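Local coordinates for protein leucyl-tRNA synthetase (Giardia intestinalis, PDB 3PZ6) that probably attaches leucine to tRNA(Leu) as a class I synthetase, the piece here being its CP1 editing domain, which probably deacylates wrongly charged tRNA, at residues A[195-198]-A[199-203]; A[214-218]-A[219-223]; A[293-297]-A[298-302]. The protein carries 2 engineered substitutions. One frame throughout, in Å; residues are numbered along the deposited sequence.

Interaction 1 (A[195-198]-A[199-203]); sequences YACY and KDILE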
loop_
_atom_site.group_PDB
_atom_site.type_symbol
_atom_site.label_atom_id
_atom_site.label_comp_id
_atom_site.label_asym_id
_atom_site.label_seq_id
_atom_site.Cartn_x
_atom_site.Cartn_y
_atom_site.Cartn_z
ATOM N N TYR A 195 5.832 11.601 -0.265
ATOM C CA TYR A 195 5.286 12.854 0.250
ATOM C C TYR A 195 4.956 13.862 -0.854
ATOM O O TYR A 195 3.909 14.512 -0.798
ATOM C CB TYR A 195 6.199 13.502 1.291
ATOM C CG TYR A 195 5.637 14.808 1.820
ATOM C CD1 TYR A 195 4.529 14.816 2.682
ATOM C CD2 TYR A 195 6.198 16.026 1.465
ATOM C CE1 TYR A 195 4.001 15.998 3.176
ATOM C CE2 TYR A 195 5.672 17.224 1.955
ATOM C CZ TYR A 195 4.572 17.202 2.813
ATOM O OH TYR A 195 4.045 18.384 3.300
ATOM N N ALA A 196 5.846 13.988 -1.840
ATOM C CA ALA A 196 5.642 14.938 -2.936
ATOM C C ALA A 196 4.326 14.646 -3.669
ATOM O O ALA A 196 3.493 15.535 -3.838
ATOM C CB ALA A 196 6.828 14.930 -3.899
ATOM N N CYS A 197 4.130 13.394 -4.070
ATOM C CA CYS A 197 2.899 13.005 -4.731
ATOM C C CYS A 197 1.684 13.160 -3.825
ATOM O O CYS A 197 0.643 13.658 -4.254
ATOM C CB CYS A 197 2.975 11.582 -5.245
ATOM S SG CYS A 197 1.547 11.215 -6.266
ATOM N N TYR A 198 1.834 12.744 -2.569
ATOM C CA TYR A 198 0.775 12.857 -1.579
ATOM C C TYR A 198 0.315 14.313 -1.473
ATOM O O TYR A 198 -0.880 14.600 -1.565
ATOM C CB TYR A 198 1.259 12.300 -0.236
ATOM C CG TYR A 198 0.346 12.573 0.941
ATOM C CD1 TYR A 198 -0.652 11.668 1.305
ATOM C CD2 TYR A 198 0.488 13.733 1.697
ATOM C CE1 TYR A 198 -1.490 11.922 2.392
ATOM C CE2 TYR A 198 -0.343 13.992 2.774
ATOM C CZ TYR A 198 -1.325 13.085 3.117
ATOM O OH TYR A 198 -2.144 13.357 4.193
ATOM N N LYS A 199 1.275 15.220 -1.317
ATOM C CA LYS A 199 1.014 16.662 -1.219
ATOM C C LYS A 199 0.447 17.258 -2.515
ATOM O O LYS A 199 -0.428 18.117 -2.476
ATOM C CB LYS A 199 2.291 17.395 -0.799
ATOM C CG LYS A 199 2.112 18.835 -0.418
ATOM C CD LYS A 199 3.429 19.547 -0.531
ATOM C CE LYS A 199 3.267 21.048 -0.429
ATOM N NZ LYS A 199 4.407 21.733 -1.097
ATOM N N ASP A 200 0.947 16.801 -3.657
ATOM C CA ASP A 200 0.360 17.159 -4.955
ATOM C C ASP A 200 -1.152 16.860 -5.047
ATOM O O ASP A 200 -1.922 17.701 -5.521
ATOM C CB ASP A 200 1.101 16.459 -6.098
ATOM C CG ASP A 200 2.409 17.144 -6.460
ATOM O OD1 ASP A 200 2.677 18.267 -5.955
ATOM O OD2 ASP A 200 3.175 16.554 -7.259
ATOM N N ILE A 201 -1.559 15.668 -4.595
ATOM C CA ILE A 201 -2.961 15.273 -4.594
ATOM C C ILE A 201 -3.736 16.160 -3.614
ATOM O O ILE A 201 -4.776 16.721 -3.965
ATOM C CB ILE A 201 -3.160 13.776 -4.201
ATOM C CG1 ILE A 201 -2.209 12.834 -4.965
ATOM C CG2 ILE A 201 -4.633 13.361 -4.316
ATOM C CD1 ILE A 201 -2.673 12.363 -6.316
ATOM N N LEU A 202 -3.207 16.299 -2.401
ATOM C CA LEU A 202 -3.874 17.025 -1.320
ATOM C C LEU A 202 -4.309 18.442 -1.701
ATOM O O LEU A 202 -5.419 18.870 -1.370
ATOM C CB LEU A 202 -2.976 17.058 -0.081
ATOM C CG LEU A 202 -3.522 17.518 1.270
ATOM C CD1 LEU A 202 -4.628 16.606 1.795
ATOM C CD2 LEU A 202 -2.379 17.617 2.278
ATOM N N GLU A 203 -3.436 19.150 -2.409
ATOM C CA GLU A 203 -3.674 20.544 -2.789
ATOM C C GLU A 203 -4.057 20.659 -4.259
ATOM O O GLU A 203 -3.960 21.727 -4.850
ATOM C CB GLU A 203 -2.437 21.402 -2.498
ATOM C CG GLU A 203 -1.887 21.273 -1.070
ATOM C CD GLU A 203 -0.560 21.998 -0.892
ATOM O OE1 GLU A 203 0.219 22.078 -1.870
ATOM O OE2 GLU A 203 -0.289 22.491 0.227
#

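Interaction 2 (A[214-218]-A[219-223]); sequences VDVGL and MLEPY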
loop_
_atom_site.group_PDB
_atom_site.type_symbol
_atom_site.label_atom_id
_atom_site.label_comp_id
_atom_site.label_asym_id
_atom_site.label_seq_id
_atom_site.Cartn_x
_atom_site.Cartn_y
_atom_site.Cartn_z
ATOM N N VAL A 214 -10.505 12.209 -7.291
ATOM C CA VAL A 214 -10.166 12.007 -5.889
ATOM C C VAL A 214 -11.026 12.901 -5.032
ATOM O O VAL A 214 -11.048 14.116 -5.226
ATOM C CB VAL A 214 -8.655 12.312 -5.592
ATOM C CG1 VAL A 214 -8.329 12.091 -4.122
ATOM C CG2 VAL A 214 -7.748 11.456 -6.450
ATOM N N ASP A 215 -11.742 12.296 -4.090
ATOM C CA ASP A 215 -12.345 13.038 -2.991
ATOM C C ASP A 215 -11.243 13.251 -1.941
ATOM O O ASP A 215 -10.928 12.340 -1.158
ATOM C CB ASP A 215 -13.538 12.268 -2.404
ATOM C CG ASP A 215 -14.294 13.058 -1.327
ATOM O OD1 ASP A 215 -13.661 13.784 -0.514
ATOM O OD2 ASP A 215 -15.541 12.946 -1.284
ATOM N N VAL A 216 -10.661 14.450 -1.932
ATOM C CA VAL A 216 -9.497 14.721 -1.082
ATOM C C VAL A 216 -9.819 14.623 0.411
ATOM O O VAL A 216 -9.081 13.973 1.156
ATOM C CB VAL A 216 -8.796 16.063 -1.455
ATOM C CG1 VAL A 216 -7.625 16.366 -0.516
ATOM C CG2 VAL A 216 -8.294 16.009 -2.894
ATOM N N GLY A 217 -10.935 15.225 0.827
ATOM C CA GLY A 217 -11.358 15.237 2.233
ATOM C C GLY A 217 -11.661 13.880 2.852
ATOM O O GLY A 217 -11.616 13.721 4.069
ATOM N N LEU A 218 -11.975 12.902 2.011
ATOM C CA LEU A 218 -12.265 11.539 2.455
ATOM C C LEU A 218 -11.060 10.615 2.287
ATOM O O LEU A 218 -10.877 9.696 3.070
ATOM C CB LEU A 218 -13.457 10.977 1.672
ATOM C CG LEU A 218 -13.917 9.531 1.914
ATOM C CD1 LEU A 218 -14.654 9.389 3.249
ATOM C CD2 LEU A 218 -14.785 9.004 0.753
ATOM N N MET A 219 -10.234 10.870 1.276
ATOM C CA MET A 219 -9.197 9.925 0.885
ATOM C C MET A 219 -7.764 10.282 1.307
ATOM O O MET A 219 -6.886 9.427 1.270
ATOM C CB MET A 219 -9.275 9.656 -0.625
ATOM C CG MET A 219 -10.633 9.148 -1.097
ATOM S SD MET A 219 -10.692 8.922 -2.880
ATOM C CE MET A 219 -12.375 8.332 -3.144
ATOM N N LEU A 220 -7.537 11.522 1.732
ATOM C CA LEU A 220 -6.190 11.984 2.097
ATOM C C LEU A 220 -6.099 12.737 3.416
ATOM O O LEU A 220 -5.221 12.447 4.226
ATOM C CB LEU A 220 -5.584 12.852 0.992
ATOM C CG LEU A 220 -4.936 12.146 -0.187
ATOM C CD1 LEU A 220 -3.958 13.092 -0.802
ATOM C CD2 LEU A 220 -4.196 10.918 0.297
ATOM N N GLU A 221 -6.988 13.706 3.616
ATOM C CA GLU A 221 -7.021 14.520 4.839
ATOM C C GLU A 221 -7.064 13.740 6.163
ATOM O O GLU A 221 -6.421 14.153 7.124
ATOM C CB GLU A 221 -8.160 15.537 4.777
ATOM C CG GLU A 221 -7.835 16.747 3.895
ATOM C CD GLU A 221 -9.013 17.693 3.686
ATOM O OE1 GLU A 221 -10.005 17.626 4.464
ATOM O OE2 GLU A 221 -8.937 18.512 2.735
ATOM N N PRO A 222 -7.815 12.615 6.223
ATOM C CA PRO A 222 -7.762 11.840 7.467
ATOM C C PRO A 222 -6.516 10.956 7.614
ATOM O O PRO A 222 -6.331 10.336 8.660
ATOM C CB PRO A 222 -9.021 10.959 7.395
ATOM C CG PRO A 222 -9.749 11.359 6.149
ATOM C CD PRO A 222 -8.771 12.028 5.268
ATOM N N TYR A 223 -5.673 10.890 6.586
ATOM C CA TYR A 223 -4.488 10.030 6.626
ATOM C C TYR A 223 -3.211 10.849 6.516
ATOM O O TYR A 223 -2.493 10.797 5.517
ATOM C CB TYR A 223 -4.562 8.961 5.532
ATOM C CG TYR A 223 -5.930 8.339 5.426
ATOM C CD1 TYR A 223 -6.298 7.276 6.250
ATOM C CD2 TYR A 223 -6.872 8.834 4.519
ATOM C CE1 TYR A 223 -7.562 6.720 6.167
ATOM C CE2 TYR A 223 -8.139 8.286 4.432
ATOM C CZ TYR A 223 -8.479 7.230 5.256
ATOM O OH TYR A 223 -9.738 6.680 5.176
HETATM O O HOH W 1 -11.889 8.037 4.684
#

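Interaction 3 (A[293-297]-A[298-302]); sequences DLLVQ and NNQCI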
loop_
_atom_site.group_PDB
_atom_site.type_symbol
_atom_site.label_atom_id
_atom_site.label_comp_id
_atom_site.label_asym_id
_atom_site.label_seq_id
_atom_site.Cartn_x
_atom_site.Cartn_y
_atom_site.Cartn_z
ATOM N N ASP A 293 9.903 -10.582 10.180
ATOM C CA ASP A 293 9.415 -11.816 10.804
ATOM C C ASP A 293 7.987 -11.711 11.335
ATOM O O ASP A 293 7.212 -12.664 11.228
ATOM C CB ASP A 293 10.359 -12.264 11.929
ATOM C CG ASP A 293 11.791 -12.511 11.443
ATOM O OD1 ASP A 293 12.028 -12.594 10.215
ATOM O OD2 ASP A 293 12.687 -12.629 12.308
ATOM N N LEU A 294 7.643 -10.559 11.910
ATOM C CA LEU A 294 6.292 -10.324 12.421
ATOM C C LEU A 294 5.276 -10.349 11.279
ATOM O O LEU A 294 4.193 -10.921 11.417
ATOM C CB LEU A 294 6.222 -9.003 13.194
ATOM C CG LEU A 294 4.889 -8.530 13.800
ATOM C CD1 LEU A 294 4.316 -9.504 14.832
ATOM C CD2 LEU A 294 5.032 -7.137 14.411
ATOM N N LEU A 295 5.649 -9.747 10.149
ATOM C CA LEU A 295 4.798 -9.712 8.961
ATOM C C LEU A 295 4.500 -11.118 8.448
ATOM O O LEU A 295 3.393 -11.390 7.980
ATOM C CB LEU A 295 5.434 -8.856 7.851
ATOM C CG LEU A 295 5.354 -7.325 7.963
ATOM C CD1 LEU A 295 6.484 -6.667 7.196
ATOM C CD2 LEU A 295 4.009 -6.792 7.492
ATOM N N VAL A 296 5.491 -12.005 8.556
ATOM C CA VAL A 296 5.358 -13.392 8.107
ATOM C C VAL A 296 4.486 -14.206 9.068
ATOM O O VAL A 296 3.706 -15.049 8.628
ATOM C CB VAL A 296 6.747 -14.077 7.888
ATOM C CG1 VAL A 296 6.586 -15.413 7.184
ATOM C CG2 VAL A 296 7.679 -13.182 7.065
ATOM N N GLN A 297 4.614 -13.943 10.370
ATOM C CA GLN A 297 3.816 -14.616 11.399
ATOM C C GLN A 297 2.359 -14.199 11.328
ATOM O O GLN A 297 1.455 -15.000 11.586
ATOM C CB GLN A 297 4.344 -14.297 12.795
ATOM C CG GLN A 297 5.502 -15.159 13.256
ATOM C CD GLN A 297 5.933 -14.811 14.665
ATOM O OE1 GLN A 297 5.135 -14.885 15.604
ATOM N NE2 GLN A 297 7.199 -14.416 14.823
ATOM N N ASN A 298 2.143 -12.929 11.002
ATOM C CA ASN A 298 0.809 -12.397 10.791
ATOM C C ASN A 298 0.211 -12.858 9.471
ATOM O O ASN A 298 -0.992 -12.708 9.248
ATOM C CB ASN A 298 0.851 -10.871 10.811
ATOM C CG ASN A 298 1.037 -10.300 12.204
ATOM O OD1 ASN A 298 0.351 -10.691 13.156
ATOM N ND2 ASN A 298 1.954 -9.350 12.327
ATOM N N ASN A 299 1.056 -13.420 8.602
ATOM C CA ASN A 299 0.673 -13.783 7.233
ATOM C C ASN A 299 0.166 -12.545 6.470
ATOM O O ASN A 299 -0.910 -12.542 5.862
ATOM C CB ASN A 299 -0.346 -14.937 7.232
ATOM C CG ASN A 299 -0.519 -15.573 5.862
ATOM O OD1 ASN A 299 0.454 -15.825 5.144
ATOM N ND2 ASN A 299 -1.768 -15.842 5.497
ATOM N N GLN A 300 0.969 -11.488 6.533
ATOM C CA GLN A 300 0.622 -10.202 5.961
ATOM C C GLN A 300 1.603 -9.845 4.856
ATOM O O GLN A 300 1.524 -8.768 4.263
ATOM C CB GLN A 300 0.615 -9.123 7.049
ATOM C CG GLN A 300 -0.616 -9.138 7.960
ATOM C CD GLN A 300 -0.484 -8.211 9.165
ATOM O OE1 GLN A 300 0.615 -7.963 9.659
ATOM N NE2 GLN A 300 -1.611 -7.698 9.640
ATOM N N CYS A 301 2.529 -10.754 4.577
ATOM C CA CYS A 301 3.457 -10.558 3.479
ATOM C C CYS A 301 3.818 -11.854 2.755
ATOM O O CYS A 301 3.621 -12.951 3.279
ATOM C CB CYS A 301 4.718 -9.828 3.956
ATOM S SG CYS A 301 6.022 -10.891 4.610
ATOM N N ILE A 302 4.329 -11.698 1.537
ATOM C CA ILE A 302 4.889 -12.784 0.747
ATOM C C ILE A 302 6.313 -12.386 0.372
ATOM O O ILE A 302 6.538 -11.322 -0.209
ATOM C CB ILE A 302 4.055 -13.036 -0.529
ATOM C CG1 ILE A 302 2.694 -13.642 -0.171
ATOM C CG2 ILE A 302 4.813 -13.946 -1.508
ATOM C CD1 ILE A 302 1.657 -13.544 -1.280
#

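Interaction 1 (A[195-198]-A[199-203])
The last two turns of the alpha-helix 192-202, on the flank of the CP1 editing domain, hold this contact, and Tyr195 meets Lys199 across one of them. Four successive i to i+4 backbone hydrogen bonds tie the turns together: Lys199 N to Tyr195 O at 2.8 Å, then Asp200 to Ala196, Ile201 to Cys197 and Leu202 to Tyr198. All four are fairly straight, with N-H...O angles near 160°. Glu203, where helical backbone angles end, still gives its N to Lys199 O.

Tyr195 turns its CG anti to the backbone N (chi1 180°), which swings the ring along the helix so that one face lies beneath Lys199 CB, toward the ring's rim. The extended lysine chain then passes over the phenol end, its CD 4.1 Å from Tyr195 OH. That hydroxyl is hydrogen-bonded to Glu244 of helix 238-245, and Lys199 NZ makes a long, weak ion pair with the same carboxylate, so both side chains converge on one acidic group of the neighbouring helix.

Tyr198 and Leu202 run side by side and point the same way, with Tyr198 CE2 4.2 Å from Leu202 CD2, while the phenol OH of Tyr198 is hydrogen-bonded to Leu220 O in the loop after helix 216-219. Cys197 and Ile201 make the adjoining pair, Cys197 also touching Trp99 of strand 97-100. Within that pair Ile201 CG1 sits 4.3 Å from Cys197 SG.

Interaction 2 (A[214-218]-A[219-223])
Met219 N bonds back to Asp215 O at 2.9 Å, closing the first turn of the short helix 216-219. The next carbonyl, Val216 O, takes both Leu220 N and Glu221 N, at 3.0 and 3.2 Å, from opposite faces of its plane. Asp215 is the N-cap: its OD1 accepts from Leu218 N, met from above the carboxylate plane at 3.2 Å. Beyond the helix a type I beta turn runs from Leu220 to Tyr223.

The extended Met219 side chain folds back along the cap. With CG beside its own backbone N (chi1 -56°), CB and CG lie against Asp215 O, SD reaches Val214 CG1 at 4.1 Å, and CE ends near Asp215 CB. At the other end Glu221 lays its carboxylate by Gly217, OE1 3.5 Å from Gly217 CA. Tyr223 brings its ring edge to Leu218 O, CE2 at 3.4 Å, and one water joins that carbonyl to Tyr223 OH.

Around the turn, Val216 and Glu221 touch Leu202 of helix 192-202, Leu220 packs on Ile201 of that helix and on Leu170 of strand 167-171, and Met219 and Tyr223 meet Phe168 of the same strand.

Interaction 3 (A[293-297]-A[298-302])
Gln300 N donates to Leu295 O at 2.8 Å, nearly in line with the carbonyl and with an N-H...O angle of 167°. Asn298 N bonds to Leu294 O at 2.9 Å, the last i to i+4 bond in this stretch, whereas Asn299 N makes a weak one to Val296 O at 3.1 Å. Asn299 has positive phi, and this reverses the chain, bringing the next N-H back to Leu295.

The Asn298 amide lies over the last turn. Its CG is set beside its own backbone N (chi1 -74°), so the side chain curls back. ND2 comes 2.9 Å from Leu294 O, at an angle too poor for a hydrogen bond, and rests 3.4 Å from Leu294 CG; the two side chains slant across each other.

Farther along, the chain comes back over Leu295 and Val296. Cys301 SG sits between its own backbone N and carbonyl carbon (chi1 87°), a position that presents the sulfur to the helix: it is 3.7 Å from Val296 CG2 and 3.9 Å from Leu295 CB. Leu295 CD2 meets Gln300 CB at 4.1 Å, the two side chains crossing at about a right angle. Beyond the pair, Leu295 packs on Ile14 and Cys301 on Ile12, both of strand 10-18.

The bonds from Gln300 N to Leu295 O and from Asn299 N to Val296 O form a Schellman motif with Asn299 as its C-prime residue, ending helix 284-297 and turning the chain through a short link into strand 301-305, which pairs antiparallel with strand 10-18.

All three contacts are local and come in series along the CP1 domain. Interactions 1 and 2 are neighbours, their centres 11 Å apart, and Tyr198 OH lies 2.9 Å from Tyr223 O, a probable hydrogen bond. Helix 192-202 and the turn after helix 216-219 pack against each other, with side chains on strands 97-100 and 167-171. Interaction 3 lies across the chain's centre, about 30 Å from interaction 1 and 28 Å from interaction 2 between centres. Its strand 301-305 nevertheless belongs to the same mixed sheet as the two strands on which the elements of interactions 1 and 2 pack.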